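Local coordinates for HTH cro/C1-type domain-containing protein (Pseudomonas aeruginosa, PDB 4O8B) that probably binds promoter DNA sequence-specifically as a transcriptional activator, and controls bacterial motility and biofilm formation through modulation of the small RNA rsmZ, at residues 3-8 and 67-72; 8-13 and 37-42; 24-27 and 33-36. All blocks are in the same frame, centred on the assembly; numbering follows the deposited sequence.

Interaction 1 (3-8 and 67-72); sequences GTRLKA and PEDELA
Helix 3-13, the first helix of the HTH cro/C1-type domain, meets the start of helix 69-79 through one side chain, Arg5, which reaches Pro67, Asp69 and Ala72. The two backbones stay well apart, with 8.3 Å between Arg5 CA and Pro67 CA, the closest such pair. Arg5 spans this gap. Its CG lies beside the backbone N, and the chain bends at chi2 (-72°), which carries the guanidinium to the first turn of the other helix. The main bond is a salt bridge from Arg5 NH2 to Asp69 OD1, 2.7 Å long and nearly straight. Asp69 OD1 lies in the guanidinium plane, yet the arginine comes to it from above the carboxylate plane. The two flat groups are therefore steeply turned, 77° apart. The same nitrogen, Arg5 NH2, also gives a weak hydrogen bond to Pro67 O at 3.3 Å. Over one face of the guanidinium sits the methyl of Ala72, with CB 3.8 Å from Arg5 NE. Arg5 NE itself bonds to Cys66 O, just before Pro67. Glu68 is the N-cap residue of helix 69-79. Pro67, Glu68 and Leu71 also pack on Met61, Pro60 and Val78 of the second subunit, respectively. The contact thus lies next to the dimer interface. One cationic group serves a carboxylate and two main-chain carbonyls around the helix start. Bonds to both NE and NH2 would restrict rotation of the guanidinium, and Asp69 probably balances its charge.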
loop_
_atom_site.group_PDB
_atom_site.type_symbol
_atom_site.label_atom_id
_atom_site.label_comp_id
_atom_site.label_asym_id
_atom_site.label_seq_id
_atom_site.Cartn_x
_atom_site.Cartn_y
_atom_site.Cartn_z
ATOM N N GLY A 3 0.229 7.016 -10.120
ATOM C CA GLY A 3 -0.320 8.326 -10.418
ATOM C C GLY A 3 -1.808 8.425 -10.163
ATOM O O GLY A 3 -2.265 9.333 -9.465
ATOM N N THR A 4 -2.570 7.499 -10.726
ATOM C CA THR A 4 -4.020 7.486 -10.556
ATOM C C THR A 4 -4.412 7.654 -9.090
ATOM O O THR A 4 -5.254 8.482 -8.757
ATOM C CB THR A 4 -4.638 6.172 -11.082
ATOM O OG1 THR A 4 -3.948 5.058 -10.505
ATOM C CG2 THR A 4 -4.539 6.107 -12.596
ATOM N N ARG A 5 -3.789 6.864 -8.224
ATOM C CA ARG A 5 -4.074 6.921 -6.788
ATOM C C ARG A 5 -3.727 8.292 -6.223
ATOM O O ARG A 5 -4.450 8.829 -5.387
ATOM C CB ARG A 5 -3.270 5.846 -6.057
ATOM C CG ARG A 5 -3.495 4.436 -6.593
ATOM C CD ARG A 5 -4.869 3.904 -6.222
ATOM N NE ARG A 5 -5.154 2.636 -6.891
ATOM C CZ ARG A 5 -6.058 2.486 -7.858
ATOM N NH1 ARG A 5 -6.763 3.530 -8.279
ATOM N NH2 ARG A 5 -6.230 1.299 -8.422
ATOM N N LEU A 6 -2.616 8.856 -6.685
ATOM C CA LEU A 6 -2.183 10.170 -6.226
ATOM C C LEU A 6 -3.162 11.239 -6.702
ATOM O O LEU A 6 -3.515 12.149 -5.960
ATOM C CB LEU A 6 -0.778 10.477 -6.749
ATOM C CG LEU A 6 -0.182 11.843 -6.380
ATOM C CD1 LEU A 6 0.113 11.902 -4.885
ATOM C CD2 LEU A 6 1.090 12.062 -7.179
ATOM N N LYS A 7 -3.604 11.119 -7.951
ATOM C CA LYS A 7 -4.545 12.069 -8.524
ATOM C C LYS A 7 -5.907 11.903 -7.860
ATOM O O LYS A 7 -6.559 12.889 -7.493
ATOM C CB LYS A 7 -4.679 11.845 -10.037
ATOM C CG LYS A 7 -5.384 12.984 -10.771
ATOM C CD LYS A 7 -5.563 12.672 -12.253
ATOM C CE LYS A 7 -4.228 12.564 -12.981
ATOM N NZ LYS A 7 -3.504 13.871 -13.028
ATOM N N ALA A 8 -6.334 10.652 -7.706
ATOM C CA ALA A 8 -7.619 10.342 -7.087
ATOM C C ALA A 8 -7.657 10.833 -5.646
ATOM O O ALA A 8 -8.702 11.253 -5.153
ATOM C CB ALA A 8 -7.867 8.843 -7.137
ATOM N N PRO A 67 -2.231 -0.994 -6.640
ATOM C CA PRO A 67 -2.646 -1.124 -8.043
ATOM C C PRO A 67 -4.005 -1.806 -8.229
ATOM O O PRO A 67 -4.705 -1.538 -9.203
ATOM C CB PRO A 67 -1.499 -1.911 -8.677
ATOM C CG PRO A 67 -1.023 -2.763 -7.545
ATOM C CD PRO A 67 -1.014 -1.791 -6.387
ATOM N N GLU A 68 -4.369 -2.691 -7.303
ATOM C CA GLU A 68 -5.646 -3.382 -7.386
ATOM C C GLU A 68 -6.774 -2.425 -7.038
ATOM O O GLU A 68 -6.934 -2.035 -5.885
ATOM C CB GLU A 68 -5.683 -4.582 -6.438
ATOM C CG GLU A 68 -4.836 -5.780 -6.863
ATOM C CD GLU A 68 -3.379 -5.632 -6.478
ATOM O OE1 GLU A 68 -3.108 -5.096 -5.379
ATOM O OE2 GLU A 68 -2.502 -6.085 -7.248
ATOM N N ASP A 69 -7.563 -2.044 -8.040
ATOM C CA ASP A 69 -8.671 -1.106 -7.831
ATOM C C ASP A 69 -9.615 -1.495 -6.697
ATOM O O ASP A 69 -9.990 -0.646 -5.890
ATOM C CB ASP A 69 -9.464 -0.933 -9.126
ATOM C CG ASP A 69 -8.643 -0.309 -10.244
ATOM O OD1 ASP A 69 -8.241 0.867 -10.109
ATOM O OD2 ASP A 69 -8.383 -1.005 -11.252
ATOM N N GLU A 70 -10.004 -2.764 -6.626
ATOM C CA GLU A 70 -10.913 -3.203 -5.569
ATOM C C GLU A 70 -10.327 -3.022 -4.173
ATOM O O GLU A 70 -10.984 -2.482 -3.285
ATOM C CB GLU A 70 -11.304 -4.677 -5.752
ATOM C CG GLU A 70 -12.554 -4.900 -6.590
ATOM C CD GLU A 70 -13.237 -6.215 -6.251
ATOM O OE1 GLU A 70 -13.583 -6.416 -5.059
ATOM O OE2 GLU A 70 -13.437 -7.042 -7.167
ATOM N N LEU A 71 -9.094 -3.477 -3.986
ATOM C CA LEU A 71 -8.438 -3.368 -2.687
ATOM C C LEU A 71 -8.274 -1.915 -2.251
ATOM O O LEU A 71 -8.605 -1.558 -1.117
ATOM C CB LEU A 71 -7.065 -4.053 -2.725
ATOM C CG LEU A 71 -6.410 -4.260 -1.359
ATOM C CD1 LEU A 71 -7.384 -4.974 -0.433
ATOM C CD2 LEU A 71 -5.135 -5.071 -1.513
ATOM N N ALA A 72 -7.761 -1.088 -3.150
ATOM C CA ALA A 72 -7.559 0.330 -2.853
ATOM C C ALA A 72 -8.836 0.934 -2.292
ATOM O O ALA A 72 -8.820 1.571 -1.233
ATOM C CB ALA A 72 -7.149 1.074 -4.123
#

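Interaction 2 (8-13 and 37-42); sequences AARIRA and QYERER
Arg10 lays the NE side of its guanidinium against the carboxylate of Glu39, side-on, with two nitrogens facing two oxygens. Arg10 NE donates to Glu39 OE1 at 2.6 Å. Arg10 NH2 donates to Glu39 OE2 at 3.1 Å. Both bonds are almost straight, with angles at the hydrogen of 169° and 174°. Each oxygen uses its syn lone pair, the one on the side of its partner oxygen. Both oxygens lie close to the guanidinium plane, and the two flat groups are nearly coplanar, only 12° apart. This is a bidentate salt bridge, in which the paired bonds would hold the two groups coplanar and restrict their rotation. The side chains cross at about a right angle. Arg10 leaves its helix with CG anti to the backbone N and stays extended until chi3, where a bend swings the guanidinium into line with the acid. Glu39 runs out extended beyond CG to meet it. Glu39 is buried, and its charge has further partners: OE2 also receives Lys7 NZ in a salt bridge and Gln17 NE2 in a hydrogen bond. Two positive groups around one carboxylate would probably favour its ionised form. The bridge joins the first helix of the helix-turn-helix domain to the C-terminal part of helix 28-39. Helix 17-22 borders it, with Gln17 and Leu20 touching Arg10, and Leu57 of helix 47-57 packs on the same arginine. Arg10 NH1 reaches Tyr15 O in the link between helices 3-13 and 17-22.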
loop_
_atom_site.group_PDB
_atom_site.type_symbol
_atom_site.label_atom_id
_atom_site.label_comp_id
_atom_site.label_asym_id
_atom_site.label_seq_id
_atom_site.Cartn_x
_atom_site.Cartn_y
_atom_site.Cartn_z
ATOM N N ALA A 8 -6.334 10.652 -7.706
ATOM C CA ALA A 8 -7.619 10.342 -7.087
ATOM C C ALA A 8 -7.657 10.833 -5.646
ATOM O O ALA A 8 -8.702 11.253 -5.153
ATOM C CB ALA A 8 -7.867 8.843 -7.137
ATOM N N ALA A 9 -6.507 10.774 -4.971
ATOM C CA ALA A 9 -6.411 11.201 -3.583
ATOM C C ALA A 9 -6.373 12.721 -3.475
ATOM O O ALA A 9 -6.760 13.283 -2.446
ATOM C CB ALA A 9 -5.169 10.600 -2.947
ATOM N N ARG A 10 -5.904 13.389 -4.530
ATOM C CA ARG A 10 -5.831 14.840 -4.542
ATOM C C ARG A 10 -7.188 15.442 -4.860
ATOM O O ARG A 10 -7.517 16.537 -4.394
ATOM C CB ARG A 10 -4.787 15.310 -5.558
ATOM C CG ARG A 10 -4.835 16.805 -5.840
ATOM C CD ARG A 10 -3.629 17.267 -6.647
ATOM N NE ARG A 10 -3.669 16.821 -8.041
ATOM C CZ ARG A 10 -4.585 17.215 -8.927
ATOM N NH1 ARG A 10 -5.548 18.059 -8.570
ATOM N NH2 ARG A 10 -4.533 16.764 -10.174
ATOM N N ILE A 11 -7.972 14.733 -5.662
ATOM C CA ILE A 11 -9.302 15.198 -6.033
ATOM C C ILE A 11 -10.261 15.034 -4.860
ATOM O O ILE A 11 -11.092 15.902 -4.599
ATOM C CB ILE A 11 -9.860 14.415 -7.247
ATOM C CG1 ILE A 11 -9.051 14.747 -8.500
ATOM C CG2 ILE A 11 -11.329 14.755 -7.453
ATOM C CD1 ILE A 11 -9.495 13.984 -9.733
ATOM N N ARG A 12 -10.139 13.910 -4.153
ATOM C CA ARG A 12 -10.999 13.640 -3.007
ATOM C C ARG A 12 -10.759 14.659 -1.902
ATOM O O ARG A 12 -11.688 15.053 -1.200
ATOM C CB ARG A 12 -10.739 12.228 -2.473
ATOM C CG ARG A 12 -11.536 11.890 -1.211
ATOM C CD ARG A 12 -11.110 10.561 -0.610
ATOM N NE ARG A 12 -11.578 9.406 -1.386
ATOM C CZ ARG A 12 -12.837 8.972 -1.403
ATOM N NH1 ARG A 12 -13.766 9.590 -0.684
ATOM N NH2 ARG A 12 -13.164 7.918 -2.131
ATOM N N ALA A 13 -9.513 15.085 -1.750
ATOM C CA ALA A 13 -9.152 16.059 -0.725
ATOM C C ALA A 13 -9.470 17.485 -1.175
ATOM O O ALA A 13 -9.514 18.406 -0.359
ATOM C CB ALA A 13 -7.670 15.941 -0.392
ATOM N N GLN A 37 4.418 15.638 -12.769
ATOM C CA GLN A 37 5.409 14.606 -13.069
ATOM C C GLN A 37 5.131 13.369 -12.218
ATOM O O GLN A 37 5.251 12.241 -12.695
ATOM C CB GLN A 37 6.820 15.120 -12.789
ATOM C CG GLN A 37 7.325 16.149 -13.792
ATOM C CD GLN A 37 7.451 15.578 -15.194
ATOM O OE1 GLN A 37 6.469 15.130 -15.791
ATOM N NE2 GLN A 37 8.662 15.597 -15.735
ATOM N N TYR A 38 4.758 13.584 -10.955
ATOM C CA TYR A 38 4.459 12.480 -10.060
ATOM C C TYR A 38 3.204 11.736 -10.514
ATOM O O TYR A 38 3.207 10.508 -10.644
ATOM C CB TYR A 38 4.240 12.970 -8.625
ATOM C CG TYR A 38 5.494 13.329 -7.858
ATOM C CD1 TYR A 38 6.718 12.713 -8.142
ATOM C CD2 TYR A 38 5.450 14.251 -6.812
ATOM C CE1 TYR A 38 7.855 12.988 -7.387
ATOM C CE2 TYR A 38 6.585 14.531 -6.047
ATOM C CZ TYR A 38 7.784 13.908 -6.347
ATOM O OH TYR A 38 8.900 14.178 -5.591
ATOM N N GLU A 39 2.132 12.490 -10.750
ATOM C CA GLU A 39 0.865 11.908 -11.174
ATOM C C GLU A 39 0.958 11.260 -12.551
ATOM O O GLU A 39 0.127 10.427 -12.912
ATOM C CB GLU A 39 -0.223 12.982 -11.180
ATOM C CG GLU A 39 -0.403 13.666 -9.835
ATOM C CD GLU A 39 -1.609 14.577 -9.803
ATOM O OE1 GLU A 39 -2.031 14.963 -8.691
ATOM O OE2 GLU A 39 -2.136 14.922 -10.885
ATOM N N ARG A 40 1.970 11.650 -13.317
ATOM C CA ARG A 40 2.173 11.090 -14.649
ATOM C C ARG A 40 3.121 9.906 -14.499
ATOM O O ARG A 40 3.317 9.124 -15.424
ATOM C CB ARG A 40 2.796 12.135 -15.578
ATOM C CG ARG A 40 2.722 11.772 -17.050
ATOM C CD ARG A 40 1.337 12.056 -17.613
ATOM N NE ARG A 40 1.060 13.490 -17.657
ATOM C CZ ARG A 40 1.719 14.354 -18.425
ATOM N NH1 ARG A 40 2.696 13.929 -19.218
ATOM N NH2 ARG A 40 1.401 15.643 -18.405
ATOM N N GLU A 41 3.703 9.799 -13.310
ATOM C CA GLU A 41 4.647 8.739 -12.984
ATOM C C GLU A 41 5.966 8.925 -13.718
ATOM O O GLU A 41 6.784 8.005 -13.801
ATOM C CB GLU A 41 4.046 7.367 -13.302
ATOM C CG GLU A 41 2.721 7.108 -12.601
ATOM C CD GLU A 41 2.376 5.638 -12.538
ATOM O OE1 GLU A 41 2.922 4.860 -13.349
ATOM O OE2 GLU A 41 1.544 5.258 -11.688
ATOM N N ARG A 42 6.165 10.123 -14.261
ATOM C CA ARG A 42 7.389 10.467 -14.964
ATOM C C ARG A 42 8.460 10.688 -13.901
ATOM O O ARG A 42 9.660 10.688 -14.190
ATOM C CB ARG A 42 7.217 11.749 -15.777
ATOM C CG ARG A 42 6.490 11.591 -17.100
ATOM C CD ARG A 42 7.384 12.012 -18.264
ATOM N NE ARG A 42 6.619 12.500 -19.412
ATOM C CZ ARG A 42 6.147 13.741 -19.523
ATOM N NH1 ARG A 42 6.380 14.634 -18.569
ATOM N NH2 ARG A 42 5.464 14.097 -20.604
#

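Interaction 3 (24-27 and 33-36); sequences VGMD and ARMN
The guanidinium of Arg34 carries the methyl of Met26 over the centre of one face, with CE 3.4 Å from Arg34 CZ. At its edge, in plane, lies a water. This water accepts a hydrogen bond from Asp27 N at 2.7 Å and a weak one from Arg34 NH1, so it links the loop to the helix. Arg34 bends at chi2 and chi3 (-87° and -55°) and folds back over Met26. The thioether runs extended beyond CG into this fold, where Met26 CE also meets Arg34 CB at 3.3 Å. Met35 comes from the next position along the helix. Its CE methyl touches Met26 SD at 3.5 Å and Val24 CG2 at 3.8 Å, which makes the contact apolar on this side. Gly25, with its positive phi, is the C-prime residue of the Schellman motif that ends helix 17-22. The contact thus packs the turn of the helix-turn-helix against helix 28-39, the second helix of the motif and probably the recognition helix, as in other cro/C1-type proteins. Helix 47-57 packs on the apolar part, with Val56 on Val24 and Leu53 on Met35.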
loop_
_atom_site.group_PDB
_atom_site.type_symbol
_atom_site.label_atom_id
_atom_site.label_comp_id
_atom_site.label_asym_id
_atom_site.label_seq_id
_atom_site.Cartn_x
_atom_site.Cartn_y
_atom_site.Cartn_z
ATOM N N VAL A 24 3.517 20.400 0.580
ATOM C CA VAL A 24 4.613 19.511 0.918
ATOM C C VAL A 24 5.975 20.196 0.780
ATOM O O VAL A 24 6.998 19.534 0.636
ATOM C CB VAL A 24 4.596 18.216 0.060
ATOM C CG1 VAL A 24 3.603 17.224 0.644
ATOM C CG2 VAL A 24 4.228 18.547 -1.372
ATOM N N GLY A 25 5.967 21.528 0.822
ATOM C CA GLY A 25 7.202 22.287 0.745
ATOM C C GLY A 25 7.814 22.589 -0.614
ATOM O O GLY A 25 9.001 22.911 -0.687
ATOM N N MET A 26 7.027 22.509 -1.682
ATOM C CA MET A 26 7.544 22.783 -3.021
ATOM C C MET A 26 7.549 24.273 -3.344
ATOM O O MET A 26 6.800 25.047 -2.750
ATOM C CB MET A 26 6.720 22.045 -4.074
ATOM C CG MET A 26 6.911 20.539 -4.071
ATOM S SD MET A 26 6.042 19.723 -5.422
ATOM C CE MET A 26 6.957 18.190 -5.510
ATOM N N ASP A 27 8.398 24.672 -4.286
ATOM C CA ASP A 27 8.477 26.066 -4.700
ATOM C C ASP A 27 7.264 26.395 -5.559
ATOM O O ASP A 27 6.993 25.723 -6.551
ATOM C CB ASP A 27 9.760 26.335 -5.491
ATOM C CG ASP A 27 10.989 26.400 -4.597
ATOM O OD1 ASP A 27 10.879 26.944 -3.475
ATOM O OD2 ASP A 27 12.069 25.930 -5.024
ATOM N N ALA A 33 4.007 21.810 -11.487
ATOM C CA ALA A 33 4.801 21.078 -12.470
ATOM C C ALA A 33 5.332 19.797 -11.833
ATOM O O ALA A 33 5.158 18.698 -12.373
ATOM C CB ALA A 33 5.957 21.939 -12.957
ATOM N N ARG A 34 5.982 19.951 -10.680
ATOM C CA ARG A 34 6.545 18.816 -9.947
ATOM C C ARG A 34 5.479 17.747 -9.712
ATOM O O ARG A 34 5.729 16.554 -9.904
ATOM C CB ARG A 34 7.091 19.295 -8.597
ATOM C CG ARG A 34 8.150 20.395 -8.684
ATOM C CD ARG A 34 9.539 19.821 -8.861
ATOM N NE ARG A 34 9.861 18.859 -7.801
ATOM C CZ ARG A 34 10.068 19.176 -6.529
ATOM N NH1 ARG A 34 10.002 20.443 -6.140
ATOM N NH2 ARG A 34 10.335 18.227 -5.644
ATOM N N MET A 35 4.299 18.179 -9.289
ATOM C CA MET A 35 3.189 17.268 -9.023
ATOM C C MET A 35 2.748 16.498 -10.261
ATOM O O MET A 35 2.541 15.285 -10.206
ATOM C CB MET A 35 1.988 18.023 -8.451
ATOM C CG MET A 35 1.975 18.131 -6.932
ATOM S SD MET A 35 2.516 16.602 -6.107
ATOM C CE MET A 35 3.639 17.256 -4.888
ATOM N N ASN A 36 2.603 17.202 -11.378
ATOM C CA ASN A 36 2.175 16.556 -12.610
ATOM C C ASN A 36 3.120 15.422 -12.977
ATOM O O ASN A 36 2.688 14.368 -13.439
ATOM C CB ASN A 36 2.107 17.578 -13.753
ATOM C CG ASN A 36 1.131 17.161 -14.836
ATOM O OD1 ASN A 36 -0.037 16.874 -14.555
ATOM N ND2 ASN A 36 1.597 17.133 -16.082
HETATM O O HOH W 1 9.207 23.073 -6.275
#

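Overall arrangement
Interactions 1 and 2 share helix 3-13, and interactions 2 and 3 share helix 28-39. Along the chain, interaction 3 falls between the segments of interaction 2, which in turn falls within the span of interaction 1. The centres of interactions 1 and 2 are about 10 Å apart, and those of 2 and 3 about 11 Å. Neighbouring contacts touch: Leu6 packs on Tyr38, and Tyr38 packs on Met26. The centres of interactions 1 and 3 are about 20 Å apart, and the two do not touch. Interactions 2 and 3 bind parts of the helix-turn-helix domain to each other, whereas interaction 1 joins helix 3-13 to the start of helix 69-79, beside the second subunit.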